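Local structure of MmeI (Methylophilus methylotrophus, 5HR4) at residues A[327-332]-A[371-376]; A[348-353]-A[382-387]; A[786-791]-A[874-879]. The protein is a Type IIL restriction-modification enzyme that binds DNA and probably methylates adenine at N6, with S-adenosyl-L-methionine as the methyl donor. All coordinates share one frame; numbering follows the deposited sequence.

Interaction 1 (A[327-332]-A[371-376]); sequences PLFLDE and VITYRE
Phe329 and Leu330 on helix 318-340 meet Thr373 and Glu376 on helix 368-388, which follows strand 359-361 in the Rossmann-like methyltransferase fold. The aromatic part is a ring against a branched side chain. CG2 of Thr373 approaches the end of the Phe329 ring obliquely, 3.6 Å from CZ, while OG1 lies in the ring plane at its edge, 3.8 Å from CZ. That hydroxyl is hydrogen-bonded to Phe369 O one turn earlier. With CG between the backbone N and the carbonyl carbon (chi1 51°), the Phe329 ring extends toward helix 368-388 and puts CZ on Thr373. The ring also meets those of Phe359 and Phe477.

The aliphatic part is Leu330 against the stem of Glu376, the two side chains crossing at about a right angle. CD2 of Leu330 rests 3.7 Å from Glu376 CG and touches CB as well. A bend at chi2 (-55°) curls the carboxylate back, and Glu376 OE1 lies 3.7 Å from Leu330 CD2. The acid forms a salt bridge with Arg375, itself paired with Glu318. No hydrogen bond joins the two segments, so van der Waals packing holds them together, while the Thr373 hydroxyl and Glu376 carboxylate have polar partners in Phe369 and Arg375.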
loop_
_atom_site.group_PDB
_atom_site.type_symbol
_atom_site.label_atom_id
_atom_site.label_comp_id
_atom_site.label_asym_id
_atom_site.label_seq_id
_atom_site.Cartn_x
_atom_site.Cartn_y
_atom_site.Cartn_z
ATOM N N PRO A 327 16.124 -10.329 2.104
ATOM C CA PRO A 327 16.667 -10.015 3.433
ATOM C C PRO A 327 16.026 -10.811 4.554
ATOM O O PRO A 327 16.701 -11.094 5.546
ATOM C CB PRO A 327 16.385 -8.512 3.597
ATOM C CG PRO A 327 15.935 -8.034 2.262
ATOM C CD PRO A 327 15.342 -9.201 1.565
ATOM N N LEU A 328 14.748 -11.175 4.456
ATOM C CA LEU A 328 14.111 -11.828 5.599
ATOM C C LEU A 328 14.755 -13.178 5.889
ATOM O O LEU A 328 15.127 -13.466 7.034
ATOM C CB LEU A 328 12.606 -11.988 5.374
ATOM C CG LEU A 328 11.792 -12.351 6.635
ATOM C CD1 LEU A 328 12.052 -11.367 7.790
ATOM C CD2 LEU A 328 10.287 -12.470 6.346
ATOM N N PHE A 329 14.914 -14.019 4.870
ATOM C CA PHE A 329 15.560 -15.302 5.122
ATOM C C PHE A 329 16.398 -15.793 3.950
ATOM O O PHE A 329 17.436 -16.420 4.169
ATOM C CB PHE A 329 14.518 -16.372 5.476
ATOM C CG PHE A 329 13.391 -16.455 4.500
ATOM C CD1 PHE A 329 12.243 -15.705 4.684
ATOM C CD2 PHE A 329 13.473 -17.283 3.398
ATOM C CE1 PHE A 329 11.202 -15.765 3.777
ATOM C CE2 PHE A 329 12.438 -17.358 2.494
ATOM C CZ PHE A 329 11.295 -16.586 2.683
ATOM N N LEU A 330 15.964 -15.505 2.716
ATOM C CA LEU A 330 16.419 -16.272 1.559
ATOM C C LEU A 330 17.912 -16.096 1.331
ATOM O O LEU A 330 18.651 -17.083 1.237
ATOM C CB LEU A 330 15.615 -15.877 0.317
ATOM C CG LEU A 330 15.936 -16.675 -0.957
ATOM C CD1 LEU A 330 15.883 -18.144 -0.688
ATOM C CD2 LEU A 330 15.038 -16.326 -2.125
ATOM N N ASP A 331 18.385 -14.849 1.255
ATOM C CA ASP A 331 19.811 -14.638 1.046
ATOM C C ASP A 331 20.640 -15.389 2.086
ATOM O O ASP A 331 21.652 -16.017 1.744
ATOM C CB ASP A 331 20.161 -13.149 1.073
ATOM C CG ASP A 331 19.658 -12.390 -0.162
ATOM O OD1 ASP A 331 19.336 -13.054 -1.179
ATOM O OD2 ASP A 331 19.595 -11.124 -0.119
ATOM N N GLU A 332 20.236 -15.353 3.362
ATOM C CA GLU A 332 21.060 -16.042 4.355
ATOM C C GLU A 332 21.060 -17.539 4.108
ATOM O O GLU A 332 22.077 -18.203 4.340
ATOM C CB GLU A 332 20.613 -15.738 5.785
ATOM N N VAL A 371 3.705 -18.596 -2.529
ATOM C CA VAL A 371 4.069 -19.323 -3.740
ATOM C C VAL A 371 5.514 -19.023 -4.118
ATOM O O VAL A 371 6.328 -19.939 -4.279
ATOM C CB VAL A 371 3.085 -18.995 -4.878
ATOM C CG1 VAL A 371 3.654 -19.386 -6.223
ATOM C CG2 VAL A 371 1.769 -19.712 -4.649
ATOM N N ILE A 372 5.870 -17.734 -4.218
ATOM C CA ILE A 372 7.261 -17.365 -4.482
ATOM C C ILE A 372 8.199 -17.999 -3.462
ATOM O O ILE A 372 9.270 -18.502 -3.825
ATOM C CB ILE A 372 7.439 -15.836 -4.505
ATOM C CG1 ILE A 372 6.582 -15.234 -5.598
ATOM C CG2 ILE A 372 8.904 -15.482 -4.797
ATOM C CD1 ILE A 372 7.001 -15.766 -6.946
ATOM N N THR A 373 7.835 -17.969 -2.173
ATOM C CA THR A 373 8.731 -18.520 -1.160
ATOM C C THR A 373 8.938 -20.008 -1.380
ATOM O O THR A 373 10.073 -20.501 -1.394
ATOM C CB THR A 373 8.198 -18.285 0.252
ATOM O OG1 THR A 373 8.154 -16.880 0.541
ATOM C CG2 THR A 373 9.101 -18.993 1.258
ATOM N N TYR A 374 7.846 -20.738 -1.576
ATOM C CA TYR A 374 7.956 -22.176 -1.784
ATOM C C TYR A 374 8.752 -22.490 -3.041
ATOM O O TYR A 374 9.446 -23.508 -3.093
ATOM C CB TYR A 374 6.547 -22.798 -1.830
ATOM C CG TYR A 374 6.503 -24.264 -2.168
ATOM C CD1 TYR A 374 7.035 -25.214 -1.303
ATOM C CD2 TYR A 374 5.916 -24.707 -3.348
ATOM C CE1 TYR A 374 7.016 -26.567 -1.615
ATOM C CE2 TYR A 374 5.875 -26.054 -3.662
ATOM C CZ TYR A 374 6.435 -26.974 -2.790
ATOM O OH TYR A 374 6.406 -28.313 -3.094
ATOM N N ARG A 375 8.691 -21.628 -4.058
ATOM C CA ARG A 375 9.431 -21.916 -5.283
ATOM C C ARG A 375 10.929 -21.708 -5.072
ATOM O O ARG A 375 11.748 -22.523 -5.507
ATOM C CB ARG A 375 8.912 -21.053 -6.433
ATOM C CG ARG A 375 9.948 -20.807 -7.500
ATOM C CD ARG A 375 9.341 -20.404 -8.824
ATOM N NE ARG A 375 8.977 -18.990 -8.889
ATOM C CZ ARG A 375 9.845 -17.988 -8.794
ATOM N NH1 ARG A 375 11.128 -18.257 -8.603
ATOM N NH2 ARG A 375 9.436 -16.724 -8.883
ATOM N N GLU A 376 11.302 -20.626 -4.394
ATOM C CA GLU A 376 12.701 -20.418 -4.049
ATOM C C GLU A 376 13.236 -21.561 -3.193
ATOM O O GLU A 376 14.369 -22.030 -3.388
ATOM C CB GLU A 376 12.848 -19.078 -3.337
ATOM C CG GLU A 376 12.485 -17.930 -4.254
ATOM C CD GLU A 376 13.303 -17.980 -5.528
ATOM O OE1 GLU A 376 14.547 -18.009 -5.418
ATOM O OE2 GLU A 376 12.717 -18.030 -6.630
#

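Interaction 2 (A[348-353]-A[382-387]); sequences LAFHKK and IEVLRG
Val384 meets both Phe350 and His351 in an antiparallel helix pair on the methyltransferase fold. Over 348-353 and 382-387 the two helix axes run at 154° to each other, 10.7 Å apart at closest approach. With CG1 anti to the backbone N (chi1 162°) and CG2 beside it, Val384 sends one methyl to His351 and the other to Phe350. CG1 of Val384 makes a CH-pi contact over one face of the imidazole, 4.2 Å from the centroid of the His351 ring and 16° off the ring normal. It sits offset toward the rim, near CG and ND1. CG2 of Val384 meets the other aromatic residue differently: it lies in the plane of the Phe350 ring, at its edge, 3.8 Å from CE2. Leu385 adds CD2, which approaches His351 CE1 obliquely at 4.0 Å; its CB starts off to the flank, and the outer part of the side chain swings back to the histidine.

In the next shell, His351 NE2 is hydrogen-bonded to Glu381, just before segment 382-387, which restrains the rotation of the imidazole under the valine methyl. Phe337 of helix 318-340 touches Phe350 and Val384, adding a third helix to the apolar cluster. Further round helix 368-388, Arg386 grips Glu383 side-on and also forms a salt bridge with Glu440. Arg386 NE donates to Glu383 OE1 over 3.1 Å, and Arg386 NH2 to Glu383 OE2 over 2.7 Å, both on the syn side but tilted out of the carboxylate plane, OE1 more so.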
loop_
_atom_site.group_PDB
_atom_site.type_symbol
_atom_site.label_atom_id
_atom_site.label_comp_id
_atom_site.label_asym_id
_atom_site.label_seq_id
_atom_site.Cartn_x
_atom_site.Cartn_y
_atom_site.Cartn_z
ATOM N N LEU A 348 23.339 -32.395 5.255
ATOM C CA LEU A 348 22.185 -33.147 5.739
ATOM C C LEU A 348 21.441 -32.365 6.814
ATOM O O LEU A 348 20.209 -32.240 6.771
ATOM C CB LEU A 348 22.642 -34.507 6.267
ATOM C CG LEU A 348 22.954 -35.525 5.167
ATOM C CD1 LEU A 348 23.953 -36.588 5.630
ATOM C CD2 LEU A 348 21.660 -36.163 4.695
ATOM N N ALA A 349 22.176 -31.821 7.787
ATOM C CA ALA A 349 21.538 -30.998 8.806
ATOM C C ALA A 349 20.869 -29.782 8.171
ATOM O O ALA A 349 19.781 -29.369 8.600
ATOM C CB ALA A 349 22.562 -30.580 9.864
ATOM N N PHE A 350 21.487 -29.228 7.118
ATOM C CA PHE A 350 20.906 -28.088 6.410
ATOM C C PHE A 350 19.589 -28.458 5.742
ATOM O O PHE A 350 18.650 -27.650 5.724
ATOM C CB PHE A 350 21.896 -27.557 5.380
ATOM C CG PHE A 350 21.428 -26.328 4.651
ATOM C CD1 PHE A 350 21.386 -25.100 5.289
ATOM C CD2 PHE A 350 21.064 -26.395 3.311
ATOM C CE1 PHE A 350 20.975 -23.965 4.615
ATOM C CE2 PHE A 350 20.645 -25.257 2.623
ATOM C CZ PHE A 350 20.602 -24.043 3.274
ATOM N N HIS A 351 19.489 -29.673 5.195
ATOM C CA HIS A 351 18.217 -30.074 4.606
ATOM C C HIS A 351 17.123 -30.143 5.662
ATOM O O HIS A 351 16.035 -29.578 5.479
ATOM C CB HIS A 351 18.326 -31.416 3.899
ATOM C CG HIS A 351 17.327 -31.578 2.798
ATOM N ND1 HIS A 351 17.263 -32.698 1.997
ATOM C CD2 HIS A 351 16.366 -30.736 2.347
ATOM C CE1 HIS A 351 16.307 -32.539 1.099
ATOM N NE2 HIS A 351 15.748 -31.356 1.290
ATOM N N LYS A 352 17.388 -30.853 6.765
ATOM C CA LYS A 352 16.393 -30.968 7.826
ATOM C C LYS A 352 15.990 -29.598 8.339
ATOM O O LYS A 352 14.816 -29.385 8.666
ATOM C CB LYS A 352 16.919 -31.837 8.973
ATOM N N LYS A 353 16.932 -28.648 8.378
ATOM C CA LYS A 353 16.569 -27.284 8.751
ATOM C C LYS A 353 15.621 -26.662 7.730
ATOM O O LYS A 353 14.683 -25.955 8.109
ATOM C CB LYS A 353 17.809 -26.402 8.919
ATOM C CG LYS A 353 17.498 -25.109 9.686
ATOM C CD LYS A 353 18.074 -23.862 9.014
ATOM C CE LYS A 353 19.478 -23.549 9.503
ATOM N NZ LYS A 353 20.008 -22.277 8.932
ATOM N N ILE A 382 16.900 -28.102 -4.865
ATOM C CA ILE A 382 17.487 -28.855 -5.981
ATOM C C ILE A 382 19.009 -28.907 -5.843
ATOM O O ILE A 382 19.627 -29.970 -5.959
ATOM C CB ILE A 382 17.086 -28.242 -7.340
ATOM C CG1 ILE A 382 15.743 -28.766 -7.832
ATOM C CG2 ILE A 382 18.151 -28.528 -8.408
ATOM C CD1 ILE A 382 15.238 -28.009 -9.070
ATOM N N GLU A 383 19.632 -27.752 -5.612
ATOM C CA GLU A 383 21.075 -27.713 -5.439
ATOM C C GLU A 383 21.504 -28.510 -4.217
ATOM O O GLU A 383 22.602 -29.081 -4.208
ATOM C CB GLU A 383 21.553 -26.257 -5.346
ATOM C CG GLU A 383 21.231 -25.408 -6.588
ATOM C CD GLU A 383 21.541 -26.139 -7.908
ATOM O OE1 GLU A 383 22.621 -26.760 -8.034
ATOM O OE2 GLU A 383 20.704 -26.103 -8.832
ATOM N N VAL A 384 20.652 -28.586 -3.188
ATOM C CA VAL A 384 20.988 -29.398 -2.017
ATOM C C VAL A 384 21.068 -30.867 -2.402
ATOM O O VAL A 384 22.042 -31.561 -2.087
ATOM C CB VAL A 384 19.979 -29.169 -0.878
ATOM C CG1 VAL A 384 20.064 -30.312 0.124
ATOM C CG2 VAL A 384 20.243 -27.828 -0.196
ATOM N N LEU A 385 20.042 -31.365 -3.094
ATOM C CA LEU A 385 20.085 -32.744 -3.572
ATOM C C LEU A 385 21.204 -32.956 -4.585
ATOM O O LEU A 385 21.760 -34.058 -4.655
ATOM C CB LEU A 385 18.729 -33.145 -4.150
ATOM C CG LEU A 385 17.743 -33.154 -2.977
ATOM C CD1 LEU A 385 16.247 -33.359 -3.357
ATOM C CD2 LEU A 385 18.207 -34.209 -2.001
ATOM N N ARG A 386 21.558 -31.925 -5.367
ATOM C CA ARG A 386 22.730 -32.037 -6.241
ATOM C C ARG A 386 23.976 -32.271 -5.405
ATOM O O ARG A 386 24.767 -33.179 -5.687
ATOM C CB ARG A 386 22.882 -30.783 -7.113
ATOM C CG ARG A 386 24.030 -30.809 -8.150
ATOM C CD ARG A 386 23.507 -30.563 -9.584
ATOM N NE ARG A 386 22.655 -29.368 -9.686
ATOM C CZ ARG A 386 21.767 -29.143 -10.657
ATOM N NH1 ARG A 386 21.589 -30.033 -11.623
ATOM N NH2 ARG A 386 21.048 -28.026 -10.663
ATOM N N GLY A 387 24.110 -31.511 -4.321
ATOM C CA GLY A 387 25.176 -31.698 -3.360
ATOM C C GLY A 387 25.210 -33.093 -2.783
ATOM O O GLY A 387 26.183 -33.827 -2.980
#

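Interaction 3 (A[786-791]-A[874-879]); sequences FGLLSS and KAVDSV
Val876 of helix 863-880 packs against Ser791 and Leu788, where a serine N-cap sits between two consecutive helices, 783-790 and 792-801. The contact joins the regions assigned to the target recognition and C-terminal domains. From its CA, Val876 directs CB at segment 786-791 and forks there. CG1 of Val876, anti to the backbone N (chi1 177°), touches two side chains, 4.1 Å from Leu788 CD1 and also close to Ser791 CB. CG2 of Val876, the other branch, lies 3.9 Å from Ser791 CB and only grazes the carbonyl oxygen of Gly787. Both valine methyls thus press on the same serine CB, and one of them continues to the leucine.

Leu788 CB leaves the backbone at an angle to Val876, but the far end of the side chain comes nearer, and the two side chains cross at about a right angle. Trp822 touches Leu788 and also Val879, one turn after Val876, so the tryptophan bridges the two segments beside this contact. Ser791 turns its carbon to the valine and spends its hydroxyl elsewhere. OG donates to Leu788 O and accepts from the backbone N of His794, capping helix 792-801 at its first turn, while Asn795 ND2 bonds to Ser791 O. A torsion that sets OG between the backbone N and the carbonyl carbon (chi1 73°) lets one atom serve both bonds. Leu788 O in turn receives two donors of the same residue: Ser791 N at 3.1 Å, and Ser791 OG at 2.7 Å, the latter in the carbonyl plane.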
loop_
_atom_site.group_PDB
_atom_site.type_symbol
_atom_site.label_atom_id
_atom_site.label_comp_id
_atom_site.label_asym_id
_atom_site.label_seq_id
_atom_site.Cartn_x
_atom_site.Cartn_y
_atom_site.Cartn_z
ATOM N N PHE A 786 8.566 35.074 7.624
ATOM C CA PHE A 786 8.683 34.647 6.234
ATOM C C PHE A 786 10.094 34.159 5.919
ATOM O O PHE A 786 10.278 33.275 5.070
ATOM C CB PHE A 786 8.314 35.789 5.284
ATOM C CG PHE A 786 8.631 35.489 3.854
ATOM C CD1 PHE A 786 7.720 34.818 3.061
ATOM C CD2 PHE A 786 9.863 35.823 3.314
ATOM C CE1 PHE A 786 8.007 34.515 1.742
ATOM C CE2 PHE A 786 10.165 35.515 1.997
ATOM C CZ PHE A 786 9.230 34.858 1.210
ATOM N N GLY A 787 11.104 34.752 6.548
ATOM C CA GLY A 787 12.442 34.228 6.387
ATOM C C GLY A 787 12.559 32.852 6.999
ATOM O O GLY A 787 13.129 31.939 6.397
ATOM N N LEU A 788 11.979 32.678 8.184
ATOM C CA LEU A 788 12.136 31.422 8.900
ATOM C C LEU A 788 11.519 30.268 8.122
ATOM O O LEU A 788 12.148 29.220 7.946
ATOM C CB LEU A 788 11.521 31.538 10.288
ATOM C CG LEU A 788 11.948 30.411 11.214
ATOM C CD1 LEU A 788 13.468 30.384 11.332
ATOM C CD2 LEU A 788 11.290 30.604 12.566
ATOM N N LEU A 789 10.295 30.450 7.626
ATOM C CA LEU A 789 9.625 29.395 6.867
ATOM C C LEU A 789 10.184 29.230 5.463
ATOM O O LEU A 789 9.883 28.230 4.807
ATOM C CB LEU A 789 8.130 29.681 6.774
ATOM C CG LEU A 789 7.450 30.057 8.077
ATOM C CD1 LEU A 789 5.959 30.126 7.840
ATOM C CD2 LEU A 789 7.795 29.055 9.172
ATOM N N SER A 790 10.955 30.192 4.977
ATOM C CA SER A 790 11.648 30.008 3.714
ATOM C C SER A 790 12.927 29.196 3.873
ATOM O O SER A 790 13.435 28.659 2.881
ATOM C CB SER A 790 11.967 31.371 3.095
ATOM N N SER A 791 13.435 29.073 5.096
ATOM C CA SER A 791 14.769 28.545 5.323
ATOM C C SER A 791 14.859 27.063 4.982
ATOM O O SER A 791 13.904 26.303 5.152
ATOM C CB SER A 791 15.172 28.754 6.783
ATOM O OG SER A 791 14.466 27.863 7.630
ATOM N N LYS A 874 22.236 31.216 5.453
ATOM C CA LYS A 874 23.392 31.692 6.207
ATOM C C LYS A 874 22.969 32.474 7.449
ATOM O O LYS A 874 23.503 32.255 8.544
ATOM C CB LYS A 874 24.264 32.552 5.290
ATOM C CG LYS A 874 25.603 33.018 5.875
ATOM C CD LYS A 874 25.889 34.458 5.439
ATOM C CE LYS A 874 27.374 34.722 5.232
ATOM N NZ LYS A 874 27.912 34.132 3.963
ATOM N N ALA A 875 21.992 33.373 7.301
ATOM C CA ALA A 875 21.496 34.128 8.447
ATOM C C ALA A 875 20.768 33.233 9.446
ATOM O O ALA A 875 20.971 33.366 10.660
ATOM C CB ALA A 875 20.580 35.250 7.970
ATOM N N VAL A 876 19.916 32.318 8.966
ATOM C CA VAL A 876 19.198 31.427 9.881
ATOM C C VAL A 876 20.160 30.436 10.526
ATOM O O VAL A 876 20.092 30.173 11.735
ATOM C CB VAL A 876 18.046 30.701 9.148
ATOM C CG1 VAL A 876 17.333 29.700 10.071
ATOM C CG2 VAL A 876 17.036 31.694 8.603
ATOM N N ASP A 877 21.060 29.856 9.734
ATOM C CA ASP A 877 22.015 28.910 10.292
ATOM C C ASP A 877 22.851 29.559 11.378
ATOM O O ASP A 877 23.134 28.940 12.412
ATOM C CB ASP A 877 22.907 28.364 9.188
ATOM C CG ASP A 877 22.141 27.521 8.196
ATOM O OD1 ASP A 877 21.052 27.024 8.574
ATOM O OD2 ASP A 877 22.631 27.355 7.050
ATOM N N SER A 878 23.252 30.814 11.156
ATOM C CA SER A 878 23.985 31.559 12.172
ATOM C C SER A 878 23.188 31.663 13.471
ATOM O O SER A 878 23.749 31.515 14.563
ATOM C CB SER A 878 24.345 32.943 11.639
ATOM O OG SER A 878 24.473 33.872 12.700
ATOM N N VAL A 879 21.878 31.908 13.379
ATOM C CA VAL A 879 21.070 32.014 14.592
ATOM C C VAL A 879 21.106 30.706 15.368
ATOM O O VAL A 879 21.127 30.700 16.606
ATOM C CB VAL A 879 19.630 32.427 14.251
ATOM C CG1 VAL A 879 18.791 32.454 15.506
ATOM C CG2 VAL A 879 19.619 33.792 13.580
#

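Interactions 1 and 2 share helix 368-388, which meets helix 318-340 in one and helix 344-355 in the other. Their centres are about 15 Å apart and their nearest atoms about 6 Å, without touching, and their segments alternate along the chain. In interaction 1 the side chain of Thr373 is about 11 Å from the bound sinefungin. Interaction 3 stands apart, its centre about 49 Å from that of interaction 1 and about 62 Å from that of interaction 2. Nearest atoms lie about 15 Å from the bound nucleic acid for interaction 1, about 29 Å for interaction 2 and about 14 Å for interaction 3.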